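Local coordinates for protein pentafunctional AROM polypeptide (Schizosaccharomyces pombe, PDB 5SWV) that probably catalyses dehydration of 3-dehydroquinate and reduction of 3-dehydroshikimate, successive steps of the shikimate pathway, through its dehydratase and dehydrogenase domains, at residues T33-Y45 with L74-L88. Residues are numbered along the deposited sequence; the frame is centred on the assembly and turned at random.
Sequences TVGCDAIEVRVDY and LPIIFTIRTISQGGL
Strands 38-42 and 76-79 are parallel neighbours in the barrel of the type I dehydroquinase domain, joined through helix 58-69 in a beta-alpha-beta unit. The strand segments run 22° from parallel, and a ladder of backbone bonds links them: I39 N to P75 O, I77 N to I39 O (2.7 Å), V41 N to I77 O, T79 N to V41 O, and V43 N to T79 O. I39, V41, I76 and F78 share one face of the sheet, where V41 CG2 meets I76 CG2 and L68 of helix 58-69 packs on both. Just beyond the strand, V43 sets CG2 over the centre of the F78 ring, 3.6 Å from its centroid. At the other end L74 reaches back, its CD1 touching I39 CG1 and T33 CB.

The opposite face, with E40, R42, I77 and T79, is polar toward the C-terminal ends. E40, its CG anti to the backbone N (chi1 -173°), extends across T79 and accepts a hydrogen bond from T79 OG1 at OE2 (2.7 Å), the hydroxyl lying above the carboxylate plane. R42 curls round and holds both D44 oxygens, NE to OD1 (2.8 Å) and NH2 to OD2, each oxygen using its syn lone pair. D44 OD2 also takes L88 N (3.1 Å) on its anti side, tilted out of the carboxylate plane, tying the loop after strand 76-79 to this ion pair. R81 lays CB over one face of the R42 guanidinium (CB to NH2 3.4 Å), while its own guanidinium turns to D113 and E115. L88 CD1 makes a CH-pi contact over the Y45 ring, 3.7 Å from its centroid. TIM barrels carry their active sites at the C-terminal strand ends, and V41, I76 and F78, turned to helix 58-69, belong to their parallel beta-alpha-beta unit.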
loop_
_atom_site.group_PDB
_atom_site.type_symbol
_atom_site.label_atom_id
_atom_site.label_comp_id
_atom_site.label_asym_id
_atom_site.label_seq_id
_atom_site.Cartn_x
_atom_site.Cartn_y
_atom_site.Cartn_z
ATOM N N THR A 33 -6.499 -7.049 -2.055
ATOM C CA THR A 33 -5.547 -6.110 -2.670
ATOM C C THR A 33 -4.087 -6.372 -2.300
ATOM O O THR A 33 -3.189 -5.761 -2.884
ATOM C CB THR A 33 -5.886 -4.640 -2.340
ATOM O OG1 THR A 33 -5.899 -4.448 -0.926
ATOM C CG2 THR A 33 -7.242 -4.283 -2.904
ATOM N N VAL A 34 -3.861 -7.251 -1.326
ATOM C CA VAL A 34 -2.530 -7.759 -0.982
ATOM C C VAL A 34 -1.647 -7.933 -2.219
ATOM O O VAL A 34 -2.059 -8.561 -3.201
ATOM C CB VAL A 34 -2.682 -9.099 -0.219
ATOM C CG1 VAL A 34 -1.476 -10.020 -0.372
ATOM C CG2 VAL A 34 -2.972 -8.819 1.260
ATOM N N GLY A 35 -0.449 -7.347 -2.166
ATOM C CA GLY A 35 0.569 -7.499 -3.200
ATOM C C GLY A 35 0.392 -6.687 -4.460
ATOM O O GLY A 35 1.217 -6.785 -5.370
ATOM N N CYS A 36 -0.662 -5.875 -4.519
ATOM C CA CYS A 36 -0.998 -5.101 -5.712
ATOM C C CYS A 36 -0.578 -3.657 -5.576
ATOM O O CYS A 36 -0.674 -3.064 -4.505
ATOM C CB CYS A 36 -2.492 -5.164 -5.969
ATOM S SG CYS A 36 -3.078 -6.858 -6.152
ATOM N N ASP A 37 -0.111 -3.094 -6.679
ATOM C CA ASP A 37 0.276 -1.687 -6.732
ATOM C C ASP A 37 -0.874 -0.792 -7.200
ATOM O O ASP A 37 -0.778 0.426 -7.077
ATOM C CB ASP A 37 1.489 -1.516 -7.644
ATOM C CG ASP A 37 2.657 -2.386 -7.217
ATOM O OD1 ASP A 37 3.414 -1.956 -6.325
ATOM O OD2 ASP A 37 2.817 -3.508 -7.757
ATOM N N ALA A 38 -1.945 -1.400 -7.719
ATOM C CA ALA A 38 -3.097 -0.683 -8.254
ATOM C C ALA A 38 -4.312 -1.602 -8.409
ATOM O O ALA A 38 -4.197 -2.824 -8.303
ATOM C CB ALA A 38 -2.739 -0.092 -9.601
ATOM N N ILE A 39 -5.466 -1.000 -8.683
ATOM C CA ILE A 39 -6.722 -1.721 -8.842
ATOM C C ILE A 39 -7.354 -1.307 -10.159
ATOM O O ILE A 39 -7.607 -0.126 -10.399
ATOM C CB ILE A 39 -7.693 -1.394 -7.699
ATOM C CG1 ILE A 39 -7.055 -1.692 -6.356
ATOM C CG2 ILE A 39 -8.978 -2.203 -7.787
ATOM C CD1 ILE A 39 -7.934 -1.268 -5.198
ATOM N N GLU A 40 -7.590 -2.280 -11.023
ATOM C CA GLU A 40 -8.406 -2.071 -12.194
ATOM C C GLU A 40 -9.850 -2.303 -11.812
ATOM O O GLU A 40 -10.199 -3.370 -11.317
ATOM C CB GLU A 40 -8.013 -3.040 -13.292
ATOM C CG GLU A 40 -8.705 -2.788 -14.615
ATOM C CD GLU A 40 -8.168 -3.685 -15.712
ATOM O OE1 GLU A 40 -8.386 -4.921 -15.616
ATOM O OE2 GLU A 40 -7.527 -3.160 -16.660
ATOM N N VAL A 41 -10.683 -1.295 -12.021
ATOM C CA VAL A 41 -12.106 -1.479 -11.923
ATOM C C VAL A 41 -12.539 -1.834 -13.322
ATOM O O VAL A 41 -12.429 -1.022 -14.239
ATOM C CB VAL A 41 -12.842 -0.211 -11.478
ATOM C CG1 VAL A 41 -14.346 -0.480 -11.431
ATOM C CG2 VAL A 41 -12.320 0.266 -10.126
ATOM N N ARG A 42 -12.993 -3.068 -13.477
ATOM C CA ARG A 42 -13.538 -3.535 -14.723
ATOM C C ARG A 42 -14.970 -3.035 -14.781
ATOM O O ARG A 42 -15.903 -3.654 -14.225
ATOM C CB ARG A 42 -13.448 -5.063 -14.828
ATOM C CG ARG A 42 -12.049 -5.554 -15.164
ATOM C CD ARG A 42 -11.644 -5.262 -16.608
ATOM N NE ARG A 42 -12.538 -5.904 -17.589
ATOM C CZ ARG A 42 -12.380 -7.131 -18.109
ATOM N NH1 ARG A 42 -11.358 -7.928 -17.786
ATOM N NH2 ARG A 42 -13.271 -7.583 -18.973
ATOM N N VAL A 43 -15.120 -1.904 -15.464
ATOM C CA VAL A 43 -16.372 -1.166 -15.511
ATOM C C VAL A 43 -17.407 -1.974 -16.293
ATOM O O VAL A 43 -18.606 -1.950 -15.972
ATOM C CB VAL A 43 -16.160 0.227 -16.139
ATOM C CG1 VAL A 43 -17.481 0.969 -16.288
ATOM C CG2 VAL A 43 -15.182 1.047 -15.303
ATOM N N ASP A 44 -16.937 -2.716 -17.296
ATOM C CA ASP A 44 -17.806 -3.636 -18.040
ATOM C C ASP A 44 -18.513 -4.699 -17.171
ATOM O O ASP A 44 -19.595 -5.165 -17.542
ATOM C CB ASP A 44 -17.069 -4.269 -19.239
ATOM C CG ASP A 44 -15.830 -5.063 -18.840
ATOM O OD1 ASP A 44 -14.884 -4.454 -18.263
ATOM O OD2 ASP A 44 -15.797 -6.292 -19.131
ATOM N N TYR A 45 -17.932 -5.034 -16.016
ATOM C CA TYR A 45 -18.549 -5.980 -15.073
ATOM C C TYR A 45 -19.520 -5.358 -14.071
ATOM O O TYR A 45 -20.332 -6.078 -13.509
ATOM C CB TYR A 45 -17.486 -6.778 -14.305
ATOM C CG TYR A 45 -16.991 -7.991 -15.047
ATOM C CD1 TYR A 45 -16.116 -7.850 -16.111
ATOM C CD2 TYR A 45 -17.391 -9.286 -14.686
ATOM C CE1 TYR A 45 -15.639 -8.949 -16.801
ATOM C CE2 TYR A 45 -16.929 -10.396 -15.382
ATOM C CZ TYR A 45 -16.047 -10.219 -16.443
ATOM O OH TYR A 45 -15.542 -11.275 -17.171
ATOM N N LEU A 74 -4.982 3.023 -3.062
ATOM C CA LEU A 74 -4.326 2.482 -4.241
ATOM C C LEU A 74 -4.768 3.216 -5.508
ATOM O O LEU A 74 -5.953 3.482 -5.691
ATOM C CB LEU A 74 -4.615 0.974 -4.397
ATOM C CG LEU A 74 -4.012 0.015 -3.360
ATOM C CD1 LEU A 74 -4.457 -1.415 -3.643
ATOM C CD2 LEU A 74 -2.487 0.120 -3.325
ATOM N N PRO A 75 -3.815 3.534 -6.393
ATOM C CA PRO A 75 -4.165 4.077 -7.699
ATOM C C PRO A 75 -5.186 3.199 -8.427
ATOM O O PRO A 75 -5.196 1.972 -8.245
ATOM C CB PRO A 75 -2.836 4.069 -8.466
ATOM C CG PRO A 75 -1.767 3.945 -7.440
ATOM C CD PRO A 75 -2.366 3.333 -6.226
ATOM N N ILE A 76 -6.026 3.824 -9.246
ATOM C CA ILE A 76 -7.115 3.123 -9.907
ATOM C C ILE A 76 -6.957 3.172 -11.413
ATOM O O ILE A 76 -6.566 4.194 -11.984
ATOM C CB ILE A 76 -8.474 3.683 -9.450
ATOM C CG1 ILE A 76 -8.706 3.273 -7.993
ATOM C CG2 ILE A 76 -9.624 3.169 -10.312
ATOM C CD1 ILE A 76 -9.787 4.061 -7.293
ATOM N N ILE A 77 -7.248 2.036 -12.034
ATOM C CA ILE A 77 -7.271 1.913 -13.463
ATOM C C ILE A 77 -8.734 1.720 -13.806
ATOM O O ILE A 77 -9.409 0.884 -13.212
ATOM C CB ILE A 77 -6.420 0.719 -13.915
ATOM C CG1 ILE A 77 -4.958 0.919 -13.507
ATOM C CG2 ILE A 77 -6.511 0.533 -15.410
ATOM C CD1 ILE A 77 -4.196 -0.372 -13.333
ATOM N N PHE A 78 -9.218 2.511 -14.751
ATOM C CA PHE A 78 -10.623 2.530 -15.150
ATOM C C PHE A 78 -10.710 1.855 -16.516
ATOM O O PHE A 78 -10.286 2.423 -17.527
ATOM C CB PHE A 78 -11.085 3.986 -15.205
ATOM C CG PHE A 78 -12.545 4.177 -15.514
ATOM C CD1 PHE A 78 -12.990 4.250 -16.826
ATOM C CD2 PHE A 78 -13.464 4.364 -14.491
ATOM C CE1 PHE A 78 -14.342 4.459 -17.108
ATOM C CE2 PHE A 78 -14.803 4.585 -14.757
ATOM C CZ PHE A 78 -15.253 4.630 -16.066
ATOM N N THR A 79 -11.244 0.641 -16.541
ATOM C CA THR A 79 -11.177 -0.184 -17.736
ATOM C C THR A 79 -12.538 -0.608 -18.203
ATOM O O THR A 79 -13.240 -1.345 -17.515
ATOM C CB THR A 79 -10.291 -1.412 -17.510
ATOM O OG1 THR A 79 -8.965 -0.966 -17.268
ATOM C CG2 THR A 79 -10.231 -2.300 -18.743
ATOM N N ILE A 80 -12.898 -0.111 -19.381
ATOM C CA ILE A 80 -14.038 -0.608 -20.133
ATOM C C ILE A 80 -13.509 -1.517 -21.218
ATOM O O ILE A 80 -12.932 -1.043 -22.200
ATOM C CB ILE A 80 -14.817 0.513 -20.830
ATOM C CG1 ILE A 80 -15.385 1.495 -19.819
ATOM C CG2 ILE A 80 -15.944 -0.084 -21.677
ATOM C CD1 ILE A 80 -15.968 2.725 -20.494
ATOM N N ARG A 81 -13.726 -2.813 -21.016
ATOM C CA ARG A 81 -13.280 -3.883 -21.908
ATOM C C ARG A 81 -14.496 -4.396 -22.664
ATOM O O ARG A 81 -15.506 -4.766 -22.058
ATOM C CB ARG A 81 -12.674 -5.002 -21.075
ATOM C CG ARG A 81 -12.118 -6.172 -21.869
ATOM C CD ARG A 81 -10.862 -5.838 -22.650
ATOM N NE ARG A 81 -9.785 -5.340 -21.793
ATOM C CZ ARG A 81 -9.214 -4.132 -21.858
ATOM N NH1 ARG A 81 -9.564 -3.232 -22.774
ATOM N NH2 ARG A 81 -8.239 -3.834 -20.999
ATOM N N THR A 82 -14.385 -4.407 -23.987
ATOM C CA THR A 82 -15.490 -4.741 -24.892
ATOM C C THR A 82 -15.536 -6.223 -25.209
ATOM O O THR A 82 -14.599 -6.967 -24.910
ATOM C CB THR A 82 -15.368 -3.999 -26.236
ATOM O OG1 THR A 82 -14.192 -4.424 -26.932
ATOM C CG2 THR A 82 -15.292 -2.516 -26.032
ATOM N N ILE A 83 -16.609 -6.638 -25.867
ATOM C CA ILE A 83 -16.849 -8.045 -26.140
ATOM C C ILE A 83 -15.799 -8.694 -27.021
ATOM O O ILE A 83 -15.368 -9.797 -26.744
ATOM C CB ILE A 83 -18.289 -8.265 -26.660
ATOM C CG1 ILE A 83 -19.267 -8.007 -25.507
ATOM C CG2 ILE A 83 -18.494 -9.682 -27.203
ATOM C CD1 ILE A 83 -20.642 -7.601 -25.944
ATOM N N SER A 84 -15.335 -8.008 -28.046
ATOM C CA SER A 84 -14.413 -8.641 -28.974
ATOM C C SER A 84 -12.998 -8.555 -28.473
ATOM O O SER A 84 -12.107 -9.167 -29.065
ATOM C CB SER A 84 -14.514 -8.024 -30.357
ATOM O OG SER A 84 -14.216 -6.657 -30.294
ATOM N N GLN A 85 -12.784 -7.798 -27.399
ATOM C CA GLN A 85 -11.513 -7.830 -26.672
ATOM C C GLN A 85 -11.541 -8.713 -25.416
ATOM O O GLN A 85 -10.589 -8.694 -24.635
ATOM C CB GLN A 85 -11.127 -6.409 -26.305
ATOM C CG GLN A 85 -10.957 -5.518 -27.516
ATOM C CD GLN A 85 -9.581 -5.619 -28.113
ATOM O OE1 GLN A 85 -8.581 -5.465 -27.416
ATOM N NE2 GLN A 85 -9.513 -5.870 -29.409
ATOM N N GLY A 86 -12.613 -9.486 -25.222
ATOM C CA GLY A 86 -12.743 -10.406 -24.080
ATOM C C GLY A 86 -13.560 -9.935 -22.885
ATOM O O GLY A 86 -13.689 -10.654 -21.905
ATOM N N GLY A 87 -14.107 -8.731 -22.953
ATOM C CA GLY A 87 -14.965 -8.204 -21.898
ATOM C C GLY A 87 -16.431 -8.296 -22.258
ATOM O O GLY A 87 -16.806 -9.094 -23.101
ATOM N N LEU A 88 -17.247 -7.478 -21.602
ATOM C CA LEU A 88 -18.711 -7.551 -21.699
ATOM C C LEU A 88 -19.360 -6.328 -22.316
ATOM O O LEU A 88 -20.563 -6.336 -22.530
ATOM C CB LEU A 88 -19.312 -7.753 -20.298
ATOM C CG LEU A 88 -18.794 -8.966 -19.492
ATOM C CD1 LEU A 88 -19.386 -9.000 -18.076
ATOM C CD2 LEU A 88 -19.060 -10.279 -20.235
#